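Side-chain contacts in homoserine dehydrogenase (Staphylococcus aureus M1064, PDB 4PG7), which catalyses the reversible, nicotinamide-dependent interconversion of aspartate semialdehyde and homoserine by hydride transfer, a step of the aspartate pathway of amino acid biosynthesis: residues Val58-Leu63 against Asp91-Ile96; Asn25-Gly30 against Asn85-Asp90; Glu104-Trp109 against Thr122-Leu127. One frame throughout, in Å; residues are numbered along the deposited sequence.

Contact 1 of 3, residues Val58-Leu63 against Asp91-Ile96; sequences VIKHIL and DSLDII
Lys-60 begins the contact on strand 55-63, stretching its side chain across to the loop that holds Ser-92. With CG placed trans to the backbone N (chi1 -168°) and the remaining torsions extended, the chain brings NZ within 2.8 Å of Ser-92 OG, to which it donates a hydrogen bond. Neither polar group stands alone: Asp-90, at the start of that loop after helix 84-88, forms a salt bridge with the lysine through OD2 and a hydrogen bond with the serine hydroxyl through OD1. Nearer the backbone, Lys-60 CB lies 4.1 Å from Leu-93 CD2, a looser apolar touch.

His-61 follows, its ring edge facing the same leucine methyl, with CD2 of the histidine 4.1 Å from CD2 of Leu-93. Lys-60 CG lies 3.7 Å above one face of the ring, toward its rim. The imidazole is held at both nitrogens, NE2 by Asp-90 OD2 and ND1 by ND1 of His-79, which should fix its rotation. Leu-93 also packs on Ala-27 of strand 22-29. The contact thus bridges over that strand, between strand 55-63 and the loop before its other neighbour, 95-98, in the parallel sheet of a Rossmann-type NAD-binding domain.

Contact 2 of 3, residues Asn25-Gly30 against Asn85-Asp90; sequences NIALLG and NEILND
Ile-87 reaches from helix 84-88 onto strand 22-29 and carries this contact almost alone. Its two branches divide the work. CG2 comes to 3.6 Å from Ala-27 CB, the shortest approach between the segments, while CD1 lies 3.7 Å from Leu-29 CD2. The isoleucine can touch both residues because CG2 stands trans to its backbone N and CG1 trans to the carbonyl carbon (chi1 -71°), so that the branches spread along the strand. Leu-29 and Ile-87 run past one another in opposite senses, meeting through their terminal methyls. The small Ala-27 lets the helix come close, with Ala-27 CA 6.9 Å from Ile-87 CA. All of this tight part is buried and apolar, and no hydrogen bond joins the two segments.

The other side of the helix is different in character. Asn-85 and Asn-89 are exposed and stay clear of the strand; Asn-89 N instead closes the helical turn onto Asn-85 O at 2.9 Å. Asp-90, partly exposed, takes no part across this contact, its carboxylate being engaged by the neighbouring strand and loop. Strand 22-29 leads into Gly-30, the first glycine of a Rossmann-type GxGxxG pattern probably used for the dinucleotide. Ile-87 also packs on His-61 and Leu-63 of strand 55-63 and on Ile-96 of strand 95-98, while Leu-28 turns away from helix 84-88 to Val-39 of helix 33-53.

Contact 3 of 3, residues Glu104-Trp109 against Thr122-Leu127; sequences EPTVDW and TANKDL. With ACT (acetate ion), chain C.
Asn-124 ND2 is gripped by two acceptors, Gly-102 O and Glu-98 OE1, and this amide nitrogen also meets Thr-106 of helix 106-115. Thr-106 CG2 lies 3.5 Å from Asn-124 ND2, a van der Waals contact of methyl with amide nitrogen in which the two side chains approach from opposite directions; no hydrogen bond joins the segments. The other end of the amide has a partner too: OD1 accepts from Asp-126 N at 2.9 Å, in the carbonyl plane, with a C=O...N angle of 155°. This Asx turn and the two bonds to ND2 should together hold the amide in one rotation. Thr-106 sends its hydroxyl to Gly-101 O; chi1 of -50°, measured to OG1, puts CG2 trans to the backbone N, facing the asparagine.

The site lies just beyond the C-terminal end of strand 119-122 in the NAD-binding domain, where loops following the strands of a Rossmann-type sheet commonly form the cofactor and substrate cleft. Here an ST turn begins the loop, with Asn-124 N donating to Thr-122 OG1 at 3.0 Å, and a type I beta turn from Asn-124 to Leu-127 follows. An acetate ion, probably from the crystallisation liquor, accepts from Lys-125 N through OXT at 3.3 Å. One residue on from Thr-106, Val-107 CG2 packs on Leu-127 CD1 at 3.7 Å, and Leu-127 leans in turn on Ile-103 and Ser-151.

How the contacts relate
Strand 22-29 comes first in the chain, and its packing against helix 84-88 in contact 2 closes a long loop that takes in helix 33-53 and strand 55-63. Contact 1 opens inside that loop, at 58-63, and closes after it, at 91-96, so the two cross; their centres are about 5 Å apart, and both bear on the same parallel sheet. Contact 3 follows both in series, closing a short loop from the start of helix 106-115 to the turn after strand 119-122. Trp-109, in the helix of contact 3, puts its ring against Leu-63 and Leu-29 and its backbone O against Leu-88.

Contact 1 of 3, residues Val58-Leu63 against Asp91-Ile96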
loop_
_atom_site.group_PDB
_atom_site.type_symbol
_atom_site.label_atom_id
_atom_site.label_comp_id
_atom_site.label_asym_id
_atom_site.label_seq_id
_atom_site.Cartn_x
_atom_site.Cartn_y
_atom_site.Cartn_z
ATOM N N VAL A 58 -11.475 -22.746 -23.007
ATOM C CA VAL A 58 -12.802 -22.985 -23.563
ATOM C C VAL A 58 -13.825 -22.864 -22.453
ATOM O O VAL A 58 -13.799 -23.617 -21.462
ATOM C CB VAL A 58 -12.915 -24.374 -24.230
ATOM C CG1 VAL A 58 -14.302 -24.580 -24.836
ATOM C CG2 VAL A 58 -11.866 -24.521 -25.314
ATOM N N ILE A 59 -14.698 -21.879 -22.615
ATOM C CA ILE A 59 -15.835 -21.697 -21.736
ATOM C C ILE A 59 -16.915 -22.652 -22.214
ATOM O O ILE A 59 -17.670 -22.359 -23.147
ATOM C CB ILE A 59 -16.343 -20.244 -21.749
ATOM C CG1 ILE A 59 -15.212 -19.288 -21.351
ATOM C CG2 ILE A 59 -17.522 -20.106 -20.805
ATOM C CD1 ILE A 59 -15.558 -17.810 -21.451
ATOM N N LYS A 60 -16.977 -23.808 -21.569
ATOM C CA LYS A 60 -17.847 -24.891 -22.028
ATOM C C LYS A 60 -19.278 -24.771 -21.506
ATOM O O LYS A 60 -20.208 -25.252 -22.154
ATOM C CB LYS A 60 -17.263 -26.240 -21.608
ATOM C CG LYS A 60 -17.947 -27.410 -22.287
ATOM C CD LYS A 60 -17.160 -28.695 -22.147
ATOM C CE LYS A 60 -17.974 -29.870 -22.680
ATOM N NZ LYS A 60 -17.466 -31.131 -22.100
ATOM N N HIS A 61 -19.450 -24.176 -20.323
ATOM C CA HIS A 61 -20.771 -23.987 -19.729
ATOM C C HIS A 61 -20.815 -22.648 -18.986
ATOM O O HIS A 61 -19.838 -22.241 -18.356
ATOM C CB HIS A 61 -21.107 -25.086 -18.699
ATOM C CG HIS A 61 -20.974 -26.492 -19.208
ATOM N ND1 HIS A 61 -21.923 -27.088 -20.008
ATOM C CD2 HIS A 61 -20.028 -27.432 -18.992
ATOM C CE1 HIS A 61 -21.550 -28.322 -20.299
ATOM N NE2 HIS A 61 -20.398 -28.555 -19.693
ATOM N N ILE A 62 -21.965 -21.994 -19.038
ATOM C CA ILE A 62 -22.251 -20.877 -18.173
ATOM C C ILE A 62 -23.556 -21.146 -17.447
ATOM O O ILE A 62 -24.589 -21.343 -18.074
ATOM C CB ILE A 62 -22.319 -19.545 -18.947
ATOM C CG1 ILE A 62 -21.003 -19.307 -19.705
ATOM C CG2 ILE A 62 -22.549 -18.395 -17.974
ATOM C CD1 ILE A 62 -20.993 -18.087 -20.618
ATOM N N LEU A 63 -23.499 -21.209 -16.124
ATOM C CA LEU A 63 -24.706 -21.323 -15.317
ATOM C C LEU A 63 -25.353 -19.947 -15.193
ATOM O O LEU A 63 -24.705 -18.974 -14.776
ATOM C CB LEU A 63 -24.397 -21.883 -13.922
ATOM C CG LEU A 63 -25.592 -22.111 -12.979
ATOM C CD1 LEU A 63 -26.420 -23.312 -13.420
ATOM C CD2 LEU A 63 -25.124 -22.326 -11.545
ATOM N N ASP A 91 -16.806 -34.223 -16.193
ATOM C CA ASP A 91 -15.432 -34.620 -15.852
ATOM C C ASP A 91 -14.390 -33.984 -16.757
ATOM O O ASP A 91 -13.205 -33.975 -16.423
ATOM C CB ASP A 91 -15.265 -36.142 -15.933
ATOM C CG ASP A 91 -16.087 -36.879 -14.923
ATOM O OD1 ASP A 91 -16.676 -37.922 -15.286
ATOM O OD2 ASP A 91 -16.124 -36.428 -13.763
ATOM N N SER A 92 -14.820 -33.424 -17.882
ATOM C CA SER A 92 -13.892 -32.735 -18.764
ATOM C C SER A 92 -13.524 -31.341 -18.277
ATOM O O SER A 92 -12.609 -30.731 -18.825
ATOM C CB SER A 92 -14.463 -32.629 -20.178
ATOM O OG SER A 92 -15.427 -31.590 -20.271
ATOM N N LEU A 93 -14.236 -30.814 -17.289
ATOM C CA LEU A 93 -13.919 -29.479 -16.782
ATOM C C LEU A 93 -12.668 -29.509 -15.919
ATOM O O LEU A 93 -12.469 -30.414 -15.110
ATOM C CB LEU A 93 -15.075 -28.901 -15.978
ATOM C CG LEU A 93 -16.346 -28.598 -16.769
ATOM C CD1 LEU A 93 -17.372 -27.981 -15.843
ATOM C CD2 LEU A 93 -16.090 -27.676 -17.957
ATOM N N ASP A 94 -11.815 -28.515 -16.128
ATOM C CA ASP A 94 -10.577 -28.372 -15.371
ATOM C C ASP A 94 -10.743 -27.343 -14.256
ATOM O O ASP A 94 -10.187 -27.505 -13.168
ATOM C CB ASP A 94 -9.464 -27.939 -16.326
ATOM C CG ASP A 94 -9.293 -28.907 -17.486
ATOM O OD1 ASP A 94 -9.051 -30.104 -17.204
ATOM O OD2 ASP A 94 -9.438 -28.489 -18.664
ATOM N N ILE A 95 -11.502 -26.284 -14.540
ATOM C CA ILE A 95 -11.639 -25.150 -13.630
ATOM C C ILE A 95 -13.072 -24.622 -13.585
ATOM O O ILE A 95 -13.721 -24.471 -14.622
ATOM C CB ILE A 95 -10.727 -23.977 -14.065
ATOM C CG1 ILE A 95 -9.281 -24.455 -14.302
ATOM C CG2 ILE A 95 -10.773 -22.859 -13.027
ATOM C CD1 ILE A 95 -8.354 -23.391 -14.858
ATOM N N ILE A 96 -13.540 -24.310 -12.379
ATOM C CA ILE A 96 -14.847 -23.680 -12.178
ATOM C C ILE A 96 -14.625 -22.250 -11.688
ATOM O O ILE A 96 -13.925 -22.020 -10.693
ATOM C CB ILE A 96 -15.682 -24.406 -11.112
ATOM C CG1 ILE A 96 -15.780 -25.905 -11.413
ATOM C CG2 ILE A 96 -17.066 -23.785 -10.999
ATOM C CD1 ILE A 96 -16.524 -26.223 -12.668
#

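Contact 2 of 3, residues Asn25-Gly30 against Asn85-Asp90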
loop_
_atom_site.group_PDB
_atom_site.type_symbol
_atom_site.label_atom_id
_atom_site.label_comp_id
_atom_site.label_asym_id
_atom_site.label_seq_id
_atom_site.Cartn_x
_atom_site.Cartn_y
_atom_site.Cartn_z
ATOM N N ASN A 25 -10.705 -26.527 -20.205
ATOM C CA ASN A 25 -12.160 -26.452 -20.215
ATOM C C ASN A 25 -12.654 -25.848 -18.906
ATOM O O ASN A 25 -12.342 -26.339 -17.815
ATOM C CB ASN A 25 -12.756 -27.833 -20.434
ATOM C CG ASN A 25 -12.592 -28.320 -21.869
ATOM O OD1 ASN A 25 -12.973 -27.640 -22.813
ATOM N ND2 ASN A 25 -12.034 -29.498 -22.030
ATOM N N ILE A 26 -13.380 -24.743 -19.009
ATOM C CA ILE A 26 -13.867 -24.066 -17.817
ATOM C C ILE A 26 -15.376 -23.884 -17.874
ATOM O O ILE A 26 -15.997 -23.950 -18.944
ATOM C CB ILE A 26 -13.152 -22.707 -17.593
ATOM C CG1 ILE A 26 -13.665 -21.614 -18.537
ATOM C CG2 ILE A 26 -11.649 -22.861 -17.766
ATOM C CD1 ILE A 26 -13.130 -20.228 -18.189
ATOM N N ALA A 27 -15.949 -23.663 -16.704
ATOM C CA ALA A 27 -17.336 -23.260 -16.575
ATOM C C ALA A 27 -17.455 -22.012 -15.691
ATOM O O ALA A 27 -16.690 -21.835 -14.728
ATOM C CB ALA A 27 -18.147 -24.394 -16.004
ATOM N N LEU A 28 -18.417 -21.160 -16.034
ATOM C CA LEU A 28 -18.744 -19.970 -15.236
ATOM C C LEU A 28 -20.035 -20.182 -14.498
ATOM O O LEU A 28 -21.012 -20.652 -15.088
ATOM C CB LEU A 28 -18.944 -18.751 -16.109
ATOM C CG LEU A 28 -17.791 -17.790 -16.140
ATOM C CD1 LEU A 28 -16.699 -18.419 -16.990
ATOM C CD2 LEU A 28 -18.258 -16.443 -16.679
ATOM N N LEU A 29 -20.032 -19.888 -13.198
ATOM C CA LEU A 29 -21.255 -19.931 -12.421
ATOM C C LEU A 29 -21.678 -18.487 -12.224
ATOM O O LEU A 29 -21.091 -17.778 -11.397
ATOM C CB LEU A 29 -21.042 -20.648 -11.085
ATOM C CG LEU A 29 -20.433 -22.047 -11.118
ATOM C CD1 LEU A 29 -20.295 -22.575 -9.707
ATOM C CD2 LEU A 29 -21.290 -22.996 -11.950
ATOM N N GLY A 30 -22.666 -18.057 -13.007
ATOM C CA GLY A 30 -23.173 -16.683 -12.958
ATOM C C GLY A 30 -22.714 -15.841 -14.135
ATOM O O GLY A 30 -21.623 -16.032 -14.659
ATOM N N ASN A 85 -25.676 -29.109 -11.747
ATOM C CA ASN A 85 -25.183 -30.491 -11.821
ATOM C C ASN A 85 -24.614 -30.865 -13.172
ATOM O O ASN A 85 -23.726 -31.712 -13.267
ATOM C CB ASN A 85 -26.293 -31.455 -11.425
ATOM C CG ASN A 85 -26.630 -31.344 -9.967
ATOM O OD1 ASN A 85 -25.758 -31.083 -9.145
ATOM N ND2 ASN A 85 -27.897 -31.531 -9.637
ATOM N N GLU A 86 -25.127 -30.237 -14.218
ATOM C CA GLU A 86 -24.578 -30.419 -15.541
ATOM C C GLU A 86 -23.115 -29.983 -15.580
ATOM O O GLU A 86 -22.299 -30.542 -16.321
ATOM C CB GLU A 86 -25.410 -29.638 -16.561
ATOM C CG GLU A 86 -24.935 -29.809 -17.997
ATOM C CD GLU A 86 -25.964 -29.369 -19.030
ATOM O OE1 GLU A 86 -26.885 -28.589 -18.695
ATOM O OE2 GLU A 86 -25.858 -29.841 -20.182
ATOM N N ILE A 87 -22.788 -28.981 -14.775
ATOM C CA ILE A 87 -21.435 -28.491 -14.694
ATOM C C ILE A 87 -20.629 -29.329 -13.705
ATOM O O ILE A 87 -19.505 -29.713 -13.997
ATOM C CB ILE A 87 -21.412 -26.994 -14.276
ATOM C CG1 ILE A 87 -21.927 -26.132 -15.418
ATOM C CG2 ILE A 87 -20.016 -26.563 -13.884
ATOM C CD1 ILE A 87 -22.302 -24.717 -15.011
ATOM N N LEU A 88 -21.197 -29.604 -12.535
ATOM C CA LEU A 88 -20.462 -30.322 -11.491
ATOM C C LEU A 88 -20.152 -31.772 -11.898
ATOM O O LEU A 88 -19.172 -32.347 -11.434
ATOM C CB LEU A 88 -21.220 -30.289 -10.157
ATOM C CG LEU A 88 -21.432 -28.895 -9.547
ATOM C CD1 LEU A 88 -22.369 -28.942 -8.349
ATOM C CD2 LEU A 88 -20.108 -28.262 -9.165
ATOM N N ASN A 89 -20.976 -32.354 -12.754
ATOM C CA ASN A 89 -20.744 -33.726 -13.201
ATOM C C ASN A 89 -19.915 -33.831 -14.479
ATOM O O ASN A 89 -19.687 -34.942 -14.970
ATOM C CB ASN A 89 -22.080 -34.456 -13.384
ATOM C CG ASN A 89 -22.821 -34.652 -12.072
ATOM O OD1 ASN A 89 -22.234 -34.569 -10.999
ATOM N ND2 ASN A 89 -24.123 -34.872 -12.155
ATOM N N ASP A 90 -19.471 -32.700 -15.030
ATOM C CA ASP A 90 -18.725 -32.731 -16.288
ATOM C C ASP A 90 -17.250 -32.977 -15.996
ATOM O O ASP A 90 -16.524 -32.046 -15.621
ATOM C CB ASP A 90 -18.920 -31.427 -17.071
ATOM C CG ASP A 90 -18.313 -31.482 -18.469
ATOM O OD1 ASP A 90 -17.443 -32.350 -18.729
ATOM O OD2 ASP A 90 -18.721 -30.671 -19.322
#

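Contact 3 of 3, residues Glu104-Trp109 against Thr122-Leu127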
loop_
_atom_site.group_PDB
_atom_site.type_symbol
_atom_site.label_atom_id
_atom_site.label_comp_id
_atom_site.label_asym_id
_atom_site.label_seq_id
_atom_site.Cartn_x
_atom_site.Cartn_y
_atom_site.Cartn_z
ATOM N N GLU A 104 -25.557 -20.041 0.400
ATOM C CA GLU A 104 -26.296 -21.242 0.093
ATOM C C GLU A 104 -27.142 -20.994 -1.149
ATOM O O GLU A 104 -27.846 -19.990 -1.228
ATOM C CB GLU A 104 -27.143 -21.643 1.295
ATOM C CG GLU A 104 -26.321 -21.773 2.570
ATOM C CD GLU A 104 -27.166 -21.964 3.813
ATOM O OE1 GLU A 104 -26.709 -21.544 4.902
ATOM O OE2 GLU A 104 -28.280 -22.517 3.709
ATOM N N PRO A 105 -27.050 -21.890 -2.146
ATOM C CA PRO A 105 -26.305 -23.149 -2.161
ATOM C C PRO A 105 -24.856 -23.045 -2.686
ATOM O O PRO A 105 -24.189 -24.075 -2.859
ATOM C CB PRO A 105 -27.135 -23.997 -3.126
ATOM C CG PRO A 105 -27.675 -23.004 -4.107
ATOM C CD PRO A 105 -27.722 -21.655 -3.434
ATOM N N THR A 106 -24.375 -21.822 -2.916
ATOM C CA THR A 106 -23.129 -21.599 -3.652
ATOM C C THR A 106 -21.911 -22.293 -3.052
ATOM O O THR A 106 -21.127 -22.905 -3.780
ATOM C CB THR A 106 -22.823 -20.097 -3.765
ATOM O OG1 THR A 106 -23.987 -19.425 -4.244
ATOM C CG2 THR A 106 -21.674 -19.829 -4.724
ATOM N N VAL A 107 -21.747 -22.201 -1.738
ATOM C CA VAL A 107 -20.589 -22.823 -1.087
ATOM C C VAL A 107 -20.575 -24.349 -1.277
ATOM O O VAL A 107 -19.516 -24.928 -1.515
ATOM C CB VAL A 107 -20.481 -22.440 0.407
ATOM C CG1 VAL A 107 -19.421 -23.278 1.105
ATOM C CG2 VAL A 107 -20.120 -20.972 0.531
ATOM N N ASP A 108 -21.740 -24.980 -1.188
ATOM C CA ASP A 108 -21.851 -26.425 -1.439
ATOM C C ASP A 108 -21.460 -26.795 -2.876
ATOM O O ASP A 108 -20.832 -27.830 -3.094
ATOM C CB ASP A 108 -23.265 -26.930 -1.135
ATOM C CG ASP A 108 -23.582 -26.943 0.363
ATOM O OD1 ASP A 108 -22.644 -27.066 1.201
ATOM O OD2 ASP A 108 -24.783 -26.836 0.703
ATOM N N TRP A 109 -21.812 -25.942 -3.838
ATOM C CA TRP A 109 -21.375 -26.131 -5.210
ATOM C C TRP A 109 -19.860 -26.168 -5.276
ATOM O O TRP A 109 -19.280 -27.016 -5.955
ATOM C CB TRP A 109 -21.868 -25.007 -6.126
ATOM C CG TRP A 109 -23.344 -24.923 -6.268
ATOM C CD1 TRP A 109 -24.259 -25.829 -5.848
ATOM C CD2 TRP A 109 -24.072 -23.881 -6.920
ATOM N NE1 TRP A 109 -25.521 -25.413 -6.191
ATOM C CE2 TRP A 109 -25.432 -24.216 -6.844
ATOM C CE3 TRP A 109 -23.704 -22.680 -7.537
ATOM C CZ2 TRP A 109 -26.435 -23.402 -7.373
ATOM C CZ3 TRP A 109 -24.705 -21.866 -8.059
ATOM C CH2 TRP A 109 -26.053 -22.236 -7.977
ATOM N N THR A 122 -13.031 -17.950 -7.412
ATOM C CA THR A 122 -14.255 -17.292 -6.978
ATOM C C THR A 122 -14.065 -15.796 -6.740
ATOM O O THR A 122 -13.030 -15.360 -6.218
ATOM C CB THR A 122 -14.833 -17.944 -5.714
ATOM O OG1 THR A 122 -16.033 -17.267 -5.351
ATOM C CG2 THR A 122 -13.840 -17.917 -4.525
ATOM N N ALA A 123 -15.078 -15.025 -7.120
ATOM C CA ALA A 123 -15.145 -13.590 -6.815
ATOM C C ALA A 123 -16.369 -13.305 -5.956
ATOM O O ALA A 123 -16.892 -12.189 -5.940
ATOM C CB ALA A 123 -15.218 -12.793 -8.098
ATOM N N ASN A 124 -16.820 -14.333 -5.243
ATOM C CA ASN A 124 -18.027 -14.275 -4.440
ATOM C C ASN A 124 -17.857 -13.325 -3.239
ATOM O O ASN A 124 -17.103 -13.616 -2.311
ATOM C CB ASN A 124 -18.332 -15.687 -3.977
ATOM C CG ASN A 124 -19.637 -15.817 -3.226
ATOM O OD1 ASN A 124 -20.074 -14.907 -2.509
ATOM N ND2 ASN A 124 -20.266 -16.985 -3.369
ATOM N N LYS A 125 -18.578 -12.205 -3.270
ATOM C CA LYS A 125 -18.422 -11.133 -2.269
ATOM C C LYS A 125 -19.085 -11.438 -0.949
ATOM O O LYS A 125 -18.898 -10.698 0.011
ATOM C CB LYS A 125 -19.004 -9.815 -2.790
ATOM C CG LYS A 125 -18.331 -9.285 -4.042
ATOM C CD LYS A 125 -16.854 -8.998 -3.805
ATOM C CE LYS A 125 -16.271 -8.142 -4.924
ATOM N NZ LYS A 125 -14.904 -7.660 -4.587
ATOM N N ASP A 126 -19.871 -12.505 -0.897
ATOM C CA ASP A 126 -20.562 -12.878 0.326
ATOM C C ASP A 126 -19.774 -13.858 1.186
ATOM O O ASP A 126 -20.179 -14.129 2.312
ATOM C CB ASP A 126 -21.929 -13.462 -0.011
ATOM C CG ASP A 126 -22.755 -12.536 -0.877
ATOM O OD1 ASP A 126 -22.864 -11.346 -0.531
ATOM O OD2 ASP A 126 -23.284 -12.988 -1.922
ATOM N N LEU A 127 -18.681 -14.418 0.655
ATOM C CA LEU A 127 -17.845 -15.361 1.417
ATOM C C LEU A 127 -17.194 -14.669 2.616
ATOM O O LEU A 127 -16.668 -13.562 2.502
ATOM C CB LEU A 127 -16.721 -15.940 0.556
ATOM C CG LEU A 127 -16.907 -17.197 -0.314
ATOM C CD1 LEU A 127 -18.305 -17.816 -0.299
ATOM C CD2 LEU A 127 -16.275 -17.018 -1.673
HETATM C C ACT C . -20.593 -11.802 -7.116
HETATM O O ACT C . -19.556 -11.602 -7.795
HETATM O OXT ACT C . -20.531 -12.121 -5.919
HETATM C CH3 ACT C . -21.950 -11.606 -7.725
#